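Local atomic coordinates of glycosyl hydrolase family 2, TIM barrel domain protein (Parabacteroides merdae ATCC 43184, PDB entry 6DXU), a protein that probably removes glucuronic acid from beta-glucuronides, as a family 2 glycoside hydrolase of a human gut bacterium. Residues 220-225 against 303-308; 353-358 against 591-596; 739-742 against 748-751. All coordinates share one frame; numbering follows the deposited sequence.

Contact 1 of 3, residues 220-225 against 303-308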
loop_
_atom_site.group_PDB
_atom_site.type_symbol
_atom_site.label_atom_id
_atom_site.label_comp_id
_atom_site.label_asym_id
_atom_site.label_seq_id
_atom_site.Cartn_x
_atom_site.Cartn_y
_atom_site.Cartn_z
ATOM N N GLY D 220 -15.186 -13.458 50.423
ATOM C CA GLY D 220 -14.651 -12.820 49.226
ATOM C C GLY D 220 -13.564 -13.681 48.607
ATOM O O GLY D 220 -12.817 -14.363 49.317
ATOM N N ILE D 221 -13.509 -13.673 47.283
ATOM C CA ILE D 221 -12.507 -14.406 46.521
ATOM C C ILE D 221 -11.718 -13.394 45.716
ATOM O O ILE D 221 -12.307 -12.503 45.101
ATOM C CB ILE D 221 -13.143 -15.458 45.595
ATOM C CG1 ILE D 221 -13.843 -16.542 46.402
ATOM C CG2 ILE D 221 -12.110 -16.081 44.720
ATOM C CD1 ILE D 221 -12.910 -17.242 47.375
ATOM N N LEU D 222 -10.395 -13.501 45.760
ATOM C CA LEU D 222 -9.531 -12.644 44.961
ATOM C C LEU D 222 -8.613 -13.529 44.131
ATOM O O LEU D 222 -7.931 -14.404 44.676
ATOM C CB LEU D 222 -8.725 -11.684 45.845
ATOM C CG LEU D 222 -7.682 -10.843 45.098
ATOM C CD1 LEU D 222 -8.363 -9.832 44.170
ATOM C CD2 LEU D 222 -6.764 -10.124 46.080
ATOM N N LYS D 223 -8.631 -13.333 42.816
ATOM C CA LYS D 223 -7.674 -13.944 41.905
ATOM C C LYS D 223 -6.780 -12.841 41.365
ATOM O O LYS D 223 -7.279 -11.824 40.871
ATOM C CB LYS D 223 -8.365 -14.666 40.745
ATOM C CG LYS D 223 -9.121 -15.930 41.131
ATOM C CD LYS D 223 -9.606 -16.664 39.875
ATOM C CE LYS D 223 -11.013 -17.215 40.052
ATOM N NZ LYS D 223 -11.303 -18.241 39.007
ATOM N N VAL D 224 -5.473 -13.027 41.495
ATOM C CA VAL D 224 -4.488 -12.042 41.075
ATOM C C VAL D 224 -3.858 -12.571 39.796
ATOM O O VAL D 224 -3.130 -13.572 39.827
ATOM C CB VAL D 224 -3.424 -11.795 42.148
ATOM C CG1 VAL D 224 -2.393 -10.802 41.643
ATOM C CG2 VAL D 224 -4.063 -11.301 43.472
ATOM N N LYS D 225 -4.146 -11.918 38.675
ATOM C CA LYS D 225 -3.589 -12.315 37.390
ATOM C C LYS D 225 -2.733 -11.185 36.839
ATOM O O LYS D 225 -3.028 -10.000 37.028
ATOM C CB LYS D 225 -4.690 -12.683 36.382
ATOM C CG LYS D 225 -5.488 -13.921 36.763
ATOM C CD LYS D 225 -6.705 -14.106 35.863
ATOM C CE LYS D 225 -7.485 -15.367 36.235
ATOM N NZ LYS D 225 -8.755 -15.465 35.463
ATOM N N GLU D 303 -1.845 -2.119 43.524
ATOM C CA GLU D 303 -3.117 -1.939 42.854
ATOM C C GLU D 303 -4.204 -2.148 43.891
ATOM O O GLU D 303 -4.122 -3.069 44.707
ATOM C CB GLU D 303 -3.266 -2.926 41.686
ATOM C CG GLU D 303 -4.541 -2.749 40.893
ATOM C CD GLU D 303 -4.404 -1.711 39.789
ATOM O OE1 GLU D 303 -3.313 -1.105 39.661
ATOM O OE2 GLU D 303 -5.390 -1.507 39.049
ATOM N N ARG D 304 -5.214 -1.293 43.862
ATOM C CA ARG D 304 -6.291 -1.321 44.832
ATOM C C ARG D 304 -7.524 -1.980 44.230
ATOM O O ARG D 304 -7.704 -2.036 43.012
ATOM C CB ARG D 304 -6.617 0.098 45.299
ATOM C CG ARG D 304 -5.467 0.780 46.029
ATOM C CD ARG D 304 -5.879 2.140 46.571
ATOM N NE ARG D 304 -6.586 2.940 45.572
ATOM C CZ ARG D 304 -7.036 4.174 45.789
ATOM N NH1 ARG D 304 -6.850 4.750 46.971
ATOM N NH2 ARG D 304 -7.677 4.834 44.832
ATOM N N PHE D 305 -8.379 -2.490 45.108
ATOM C CA PHE D 305 -9.628 -3.102 44.680
ATOM C C PHE D 305 -10.592 -3.073 45.856
ATOM O O PHE D 305 -10.206 -2.774 46.987
ATOM C CB PHE D 305 -9.399 -4.533 44.170
ATOM C CG PHE D 305 -9.140 -5.540 45.268
ATOM C CD1 PHE D 305 -7.871 -5.665 45.824
ATOM C CD2 PHE D 305 -10.158 -6.360 45.737
ATOM C CE1 PHE D 305 -7.617 -6.593 46.828
ATOM C CE2 PHE D 305 -9.910 -7.287 46.756
ATOM C CZ PHE D 305 -8.639 -7.402 47.287
ATOM N N GLY D 306 -11.847 -3.390 45.581
ATOM C CA GLY D 306 -12.850 -3.431 46.629
ATOM C C GLY D 306 -13.805 -4.586 46.422
ATOM O O GLY D 306 -14.019 -5.047 45.301
ATOM N N PHE D 307 -14.382 -5.053 47.537
ATOM C CA PHE D 307 -15.409 -6.089 47.538
ATOM C C PHE D 307 -16.777 -5.419 47.621
ATOM O O PHE D 307 -17.044 -4.677 48.572
ATOM C CB PHE D 307 -15.235 -7.039 48.735
ATOM C CG PHE D 307 -14.064 -7.993 48.614
ATOM C CD1 PHE D 307 -14.108 -9.068 47.725
ATOM C CD2 PHE D 307 -12.934 -7.821 49.402
ATOM C CE1 PHE D 307 -13.046 -9.955 47.617
ATOM C CE2 PHE D 307 -11.868 -8.703 49.312
ATOM C CZ PHE D 307 -11.921 -9.769 48.410
ATOM N N ARG D 308 -17.656 -5.712 46.664
ATOM C CA ARG D 308 -19.033 -5.246 46.774
ATOM C C ARG D 308 -19.911 -6.056 45.831
ATOM O O ARG D 308 -19.455 -6.537 44.789
ATOM C CB ARG D 308 -19.158 -3.742 46.484
ATOM C CG ARG D 308 -19.316 -3.362 45.004
ATOM C CD ARG D 308 -18.009 -3.555 44.231
ATOM N NE ARG D 308 -18.149 -3.138 42.839
ATOM C CZ ARG D 308 -18.664 -3.900 41.880
ATOM N NH1 ARG D 308 -19.080 -5.139 42.152
ATOM N NH2 ARG D 308 -18.758 -3.429 40.643
#
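L222 holds its CG trans to the backbone N (chi1 174°), which carries both methyls across to the ring of F305. F305 answers with CG set between its own backbone N and carbonyl carbon (chi1 75°). The two side chains approach from opposite directions. CD1 of L222 lies over one face of the F305 ring, 4.0 Å from its centroid. It is shifted from the centre toward the rim, in a CH-pi contact. CD2 of L222 touches the end of the ring, 3.5 Å from CZ of F305. The ring of F307 packs beside this pair, and its CZ meets the edge of the F305 ring in plane. F307 itself is met by backbone. The carbonyl oxygen of I221 stands at the ring edge, near the ring plane, 3.7 Å from CE1 of F307. The CA of G220 comes in obliquely and is equally near CE1 of F307, at 3.7 Å. G220 has no CB to hold this ring off. Segment 220-225 lies in one sheet of the immunoglobulin-like beta sandwich of the family 2 fold, on its middle strand 219-229. Residues 303-305 end strand 297-305, at an edge of the other sheet, and F307 follows in the loop after it. Around them L209 meets both L222 and F305, while Y286 meets the F307 ring edge-to-face. An alanine in place of L222 is likely to leave one face and the end of the F305 ring without their methyl partners and open a gap between the sheets. No hydrogen bond joins the segments. Cohesion here therefore rests on dispersion between methyls and rings in a buried layer, with the I221 oxygen probably drawn weakly to the electropositive ring edge of F307.

Contact 2 of 3, residues 353-358 against 591-596; sequences RMMKDM and WPFKDF
A helix of the TIM barrel meets the loop after a barrel strand here, where F593 pushes its ring against M355, M354 and M358. F593 supplies more than half of the surface buried between the segments. F593 points toward the helix and keeps CG trans to its backbone N (chi1 -176°), which carries the ring out to the methionines. CG of M355 sits above the centre of one face of the F593 ring, 3.4 Å from the centroid and only 9° off the ring normal. This is a close CH-pi contact. The M355 chain runs on extended across the same face. SD of M355 is 4.7 Å from the centroid of the F593 ring, a Met-aromatic contact, and CE of M355 lies 3.6 Å from CD2 of F593. M358 comes in differently. SD of M358 lies at the ring edge, in plane, 3.7 Å from CE1 of F593. The two sulfurs therefore use different aspects of one ring. CB of M354 touches the ring end, 3.9 Å from CZ of F593.

Helix 345-357 follows strand 323-331 of the barrel and leads to the parallel strand 362-364. The loop with F593 leaves strand 587-589, which pairs in parallel with the other side of strand 323-331. The contact thus lies where the barrel closes on itself. T330 of that first strand touches both M355 and F593, and Y625 and V615 also pack on F593. Before F593 the chain takes a cis peptide bond between W591 and P592.

One turn apart on the helix, R353 grips D357 side-on. NE and NH1 of R353 both reach OD1 of D357, from the same face of the carboxylate plane. Beyond F593, the amine of K594 turns back to E351 of the same helix in a second salt bridge.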
loop_
_atom_site.group_PDB
_atom_site.type_symbol
_atom_site.label_atom_id
_atom_site.label_comp_id
_atom_site.label_asym_id
_atom_site.label_seq_id
_atom_site.Cartn_x
_atom_site.Cartn_y
_atom_site.Cartn_z
ATOM N N ARG D 353 -14.579 16.195 44.630
ATOM C CA ARG D 353 -14.957 16.525 46.001
ATOM C C ARG D 353 -16.243 17.353 46.042
ATOM O O ARG D 353 -17.104 17.127 46.904
ATOM C CB ARG D 353 -13.803 17.260 46.683
ATOM C CG ARG D 353 -14.162 17.860 48.052
ATOM C CD ARG D 353 -13.899 16.831 49.134
ATOM N NE ARG D 353 -15.133 16.179 49.548
ATOM C CZ ARG D 353 -15.192 14.990 50.136
ATOM N NH1 ARG D 353 -16.367 14.486 50.487
ATOM N NH2 ARG D 353 -14.081 14.299 50.354
ATOM N N MET D 354 -16.388 18.323 45.125
ATOM C CA MET D 354 -17.625 19.099 45.031
ATOM C C MET D 354 -18.832 18.210 44.756
ATOM O O MET D 354 -19.918 18.437 45.308
ATOM C CB MET D 354 -17.522 20.153 43.923
ATOM C CG MET D 354 -16.804 21.440 44.261
ATOM S SD MET D 354 -16.994 22.588 42.861
ATOM C CE MET D 354 -18.704 23.056 43.019
ATOM N N MET D 355 -18.678 17.228 43.865
ATOM C CA MET D 355 -19.766 16.290 43.596
ATOM C C MET D 355 -20.151 15.515 44.841
ATOM O O MET D 355 -21.335 15.394 45.170
ATOM C CB MET D 355 -19.366 15.284 42.508
ATOM C CG MET D 355 -19.303 15.824 41.146
ATOM S SD MET D 355 -19.041 14.410 40.057
ATOM C CE MET D 355 -18.630 15.341 38.580
ATOM N N LYS D 356 -19.160 14.918 45.509
ATOM C CA LYS D 356 -19.440 14.130 46.709
ATOM C C LYS D 356 -20.133 14.977 47.777
ATOM O O LYS D 356 -21.132 14.551 48.373
ATOM C CB LYS D 356 -18.133 13.535 47.238
ATOM C CG LYS D 356 -18.286 12.693 48.486
ATOM C CD LYS D 356 -19.051 11.427 48.200
ATOM C CE LYS D 356 -19.318 10.700 49.518
ATOM N NZ LYS D 356 -19.783 9.325 49.300
ATOM N N ASP D 357 -19.655 16.206 47.980
ATOM C CA ASP D 357 -20.280 17.119 48.933
ATOM C C ASP D 357 -21.696 17.497 48.523
ATOM O O ASP D 357 -22.453 18.016 49.352
ATOM C CB ASP D 357 -19.436 18.387 49.080
ATOM C CG ASP D 357 -18.148 18.145 49.836
ATOM O OD1 ASP D 357 -17.998 17.056 50.432
ATOM O OD2 ASP D 357 -17.280 19.041 49.821
ATOM N N MET D 358 -22.072 17.266 47.270
ATOM C CA MET D 358 -23.439 17.506 46.841
ATOM C C MET D 358 -24.343 16.312 47.085
ATOM O O MET D 358 -25.558 16.427 46.890
ATOM C CB MET D 358 -23.477 17.877 45.351
ATOM C CG MET D 358 -24.735 18.624 44.910
ATOM S SD MET D 358 -24.763 19.030 43.142
ATOM C CE MET D 358 -24.965 17.407 42.374
ATOM N N TRP D 591 -27.876 15.706 33.875
ATOM C CA TRP D 591 -26.911 16.054 32.825
ATOM C C TRP D 591 -26.689 17.563 32.734
ATOM O O TRP D 591 -27.619 18.293 32.355
ATOM C CB TRP D 591 -27.361 15.541 31.446
ATOM C CG TRP D 591 -26.415 15.996 30.358
ATOM C CD1 TRP D 591 -26.444 17.183 29.672
ATOM C CD2 TRP D 591 -25.261 15.287 29.878
ATOM N NE1 TRP D 591 -25.380 17.248 28.784
ATOM C CE2 TRP D 591 -24.649 16.092 28.887
ATOM C CE3 TRP D 591 -24.705 14.038 30.168
ATOM C CZ2 TRP D 591 -23.501 15.694 28.207
ATOM C CZ3 TRP D 591 -23.555 13.640 29.484
ATOM C CH2 TRP D 591 -22.972 14.468 28.512
ATOM N N PRO D 592 -25.482 18.087 32.988
ATOM C CA PRO D 592 -24.312 17.487 33.620
ATOM C C PRO D 592 -24.082 18.136 34.972
ATOM O O PRO D 592 -24.844 19.020 35.388
ATOM C CB PRO D 592 -23.185 17.880 32.680
ATOM C CG PRO D 592 -23.558 19.340 32.366
ATOM C CD PRO D 592 -25.108 19.358 32.333
ATOM N N PHE D 593 -22.990 17.756 35.629
ATOM C CA PHE D 593 -22.605 18.444 36.855
ATOM C C PHE D 593 -22.160 19.876 36.572
ATOM O O PHE D 593 -22.543 20.813 37.290
ATOM C CB PHE D 593 -21.490 17.670 37.548
ATOM C CG PHE D 593 -21.078 18.251 38.863
ATOM C CD1 PHE D 593 -21.981 18.330 39.907
ATOM C CD2 PHE D 593 -19.781 18.693 39.064
ATOM C CE1 PHE D 593 -21.604 18.847 41.134
ATOM C CE2 PHE D 593 -19.392 19.202 40.279
ATOM C CZ PHE D 593 -20.300 19.280 41.326
ATOM N N LYS D 594 -21.314 20.058 35.554
ATOM C CA LYS D 594 -20.647 21.331 35.311
ATOM C C LYS D 594 -20.843 21.769 33.868
ATOM O O LYS D 594 -20.736 20.946 32.945
ATOM C CB LYS D 594 -19.147 21.224 35.638
ATOM C CG LYS D 594 -18.375 22.532 35.528
ATOM C CD LYS D 594 -16.907 22.330 35.858
ATOM C CE LYS D 594 -16.172 21.730 34.635
ATOM N NZ LYS D 594 -14.793 21.232 34.982
ATOM N N ASP D 595 -21.133 23.067 33.674
ATOM C CA ASP D 595 -21.169 23.643 32.323
ATOM C C ASP D 595 -19.937 23.213 31.537
ATOM O O ASP D 595 -18.825 23.187 32.077
ATOM C CB ASP D 595 -21.190 25.181 32.379
ATOM C CG ASP D 595 -22.529 25.768 32.847
ATOM O OD1 ASP D 595 -23.526 25.030 33.042
ATOM O OD2 ASP D 595 -22.570 27.006 33.016
ATOM N N PHE D 596 -20.126 22.909 30.247
ATOM C CA PHE D 596 -19.032 22.485 29.387
ATOM C C PHE D 596 -19.252 23.022 27.982
ATOM O O PHE D 596 -20.377 23.323 27.570
ATOM C CB PHE D 596 -18.903 20.958 29.333
ATOM C CG PHE D 596 -20.081 20.290 28.702
ATOM C CD1 PHE D 596 -20.106 20.019 27.339
ATOM C CD2 PHE D 596 -21.182 19.956 29.472
ATOM C CE1 PHE D 596 -21.207 19.409 26.758
ATOM C CE2 PHE D 596 -22.295 19.360 28.904
ATOM C CZ PHE D 596 -22.299 19.073 27.533
#

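Contact 3 of 3, residues 739-742 against 748-751; sequences SLLS and ALVQ
S739 and Q751 form a hydrogen-bonded antiparallel pair, each satisfying the other's backbone. S739 N gives to Q751 O at 2.9 Å, and Q751 N returns a nearly straight bond to S739 O. One water ties the side chains into this pair. It is 2.7 Å from S739 OG, donates to Q751 O, and weakly accepts from Q751 NE2. Q751 O thus takes two donors, a backbone N-H and the water. L740 and V750 follow as a non-hydrogen-bonded pair, where CA of V750 makes a CA-H...O contact with S739 O at 3.5 Å. The register then slips by one residue. L741 and S742 both face L749, a classic beta bulge. L741 N donates to L749 O at 2.8 Å, and L749 N donates to S742 O at 2.9 Å, so both polar backbone atoms of L749 are served by the bulge. Its side chain is used too. CD2 of L749 lies 3.8 Å from CD2 of L741, the two leucines running side by side. On the other face, CD1 of L740 reaches CB of A748 at 3.7 Å.

The segments are the two arms of the hairpin 735-744 and 747-755. Strand 735-744 is outermost in its sheet within this chain. Strand 798-804 flanks 747-755 on the far side, where A748 and V750 make backbone hydrogen bonds with I803 and I801, respectively.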
loop_
_atom_site.group_PDB
_atom_site.type_symbol
_atom_site.label_atom_id
_atom_site.label_comp_id
_atom_site.label_asym_id
_atom_site.label_seq_id
_atom_site.Cartn_x
_atom_site.Cartn_y
_atom_site.Cartn_z
ATOM N N SER D 739 -18.998 50.568 34.948
ATOM C CA SER D 739 -18.356 51.067 36.147
ATOM C C SER D 739 -17.344 50.050 36.642
ATOM O O SER D 739 -17.427 48.857 36.341
ATOM C CB SER D 739 -19.391 51.362 37.234
ATOM O OG SER D 739 -20.044 50.169 37.626
ATOM N N LEU D 740 -16.377 50.548 37.401
ATOM C CA LEU D 740 -15.429 49.704 38.109
ATOM C C LEU D 740 -16.084 49.233 39.404
ATOM O O LEU D 740 -16.359 50.040 40.299
ATOM C CB LEU D 740 -14.137 50.469 38.377
ATOM C CG LEU D 740 -13.123 49.693 39.216
ATOM C CD1 LEU D 740 -12.722 48.403 38.495
ATOM C CD2 LEU D 740 -11.901 50.549 39.537
ATOM N N LEU D 741 -16.356 47.931 39.502
ATOM C CA LEU D 741 -17.075 47.410 40.660
ATOM C C LEU D 741 -16.135 47.137 41.827
ATOM O O LEU D 741 -16.471 47.439 42.976
ATOM C CB LEU D 741 -17.846 46.146 40.269
ATOM C CG LEU D 741 -18.752 45.480 41.311
ATOM C CD1 LEU D 741 -19.776 46.444 41.882
ATOM C CD2 LEU D 741 -19.451 44.294 40.685
ATOM N N SER D 742 -14.957 46.585 41.558
ATOM C CA SER D 742 -13.998 46.276 42.613
ATOM C C SER D 742 -12.654 45.960 41.963
ATOM O O SER D 742 -12.545 45.840 40.740
ATOM C CB SER D 742 -14.466 45.108 43.485
ATOM O OG SER D 742 -14.572 43.921 42.721
ATOM N N ALA D 748 -9.152 44.001 37.787
ATOM C CA ALA D 748 -10.290 44.882 37.983
ATOM C C ALA D 748 -11.550 44.151 37.548
ATOM O O ALA D 748 -11.538 43.412 36.561
ATOM C CB ALA D 748 -10.135 46.180 37.193
ATOM N N LEU D 749 -12.625 44.325 38.304
ATOM C CA LEU D 749 -13.924 43.758 37.953
ATOM C C LEU D 749 -14.827 44.863 37.426
ATOM O O LEU D 749 -15.124 45.825 38.143
ATOM C CB LEU D 749 -14.564 43.052 39.153
ATOM C CG LEU D 749 -15.957 42.470 38.896
ATOM C CD1 LEU D 749 -15.966 41.433 37.765
ATOM C CD2 LEU D 749 -16.508 41.866 40.185
ATOM N N VAL D 750 -15.248 44.731 36.182
ATOM C CA VAL D 750 -16.041 45.741 35.492
ATOM C C VAL D 750 -17.481 45.267 35.414
ATOM O O VAL D 750 -17.745 44.082 35.168
ATOM C CB VAL D 750 -15.474 46.032 34.089
ATOM C CG1 VAL D 750 -16.458 46.851 33.266
ATOM C CG2 VAL D 750 -14.163 46.780 34.211
ATOM N N GLN D 751 -18.414 46.185 35.644
ATOM C CA GLN D 751 -19.838 45.896 35.602
ATOM C C GLN D 751 -20.501 46.768 34.550
ATOM O O GLN D 751 -20.220 47.971 34.452
ATOM C CB GLN D 751 -20.495 46.130 36.974
ATOM C CG GLN D 751 -22.019 46.020 36.968
ATOM C CD GLN D 751 -22.634 46.308 38.333
ATOM O OE1 GLN D 751 -22.918 45.389 39.109
ATOM N NE2 GLN D 751 -22.834 47.587 38.631
HETATM O O HOH W 1 -22.248 49.781 36.135
#

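The three contacts follow one another along the chain and none touches another. Contact 1 lies in the beta sandwich, contact 2 in the TIM barrel and contact 3 in the C-terminal family 2 region. Contact 2 is the central one. Its centre lies about 8 Å from the chain centre and about 29 Å from the centres of both other contacts. Contacts 1 and 3 lie on opposite sides of the chain's centre, their centres about 56 Å apart. The I221 side chain of contact 1 is about 7 Å from a bound bicine. A second bicine lies in a pocket that includes R523, D562, K766 and Q793, none of them in these contacts.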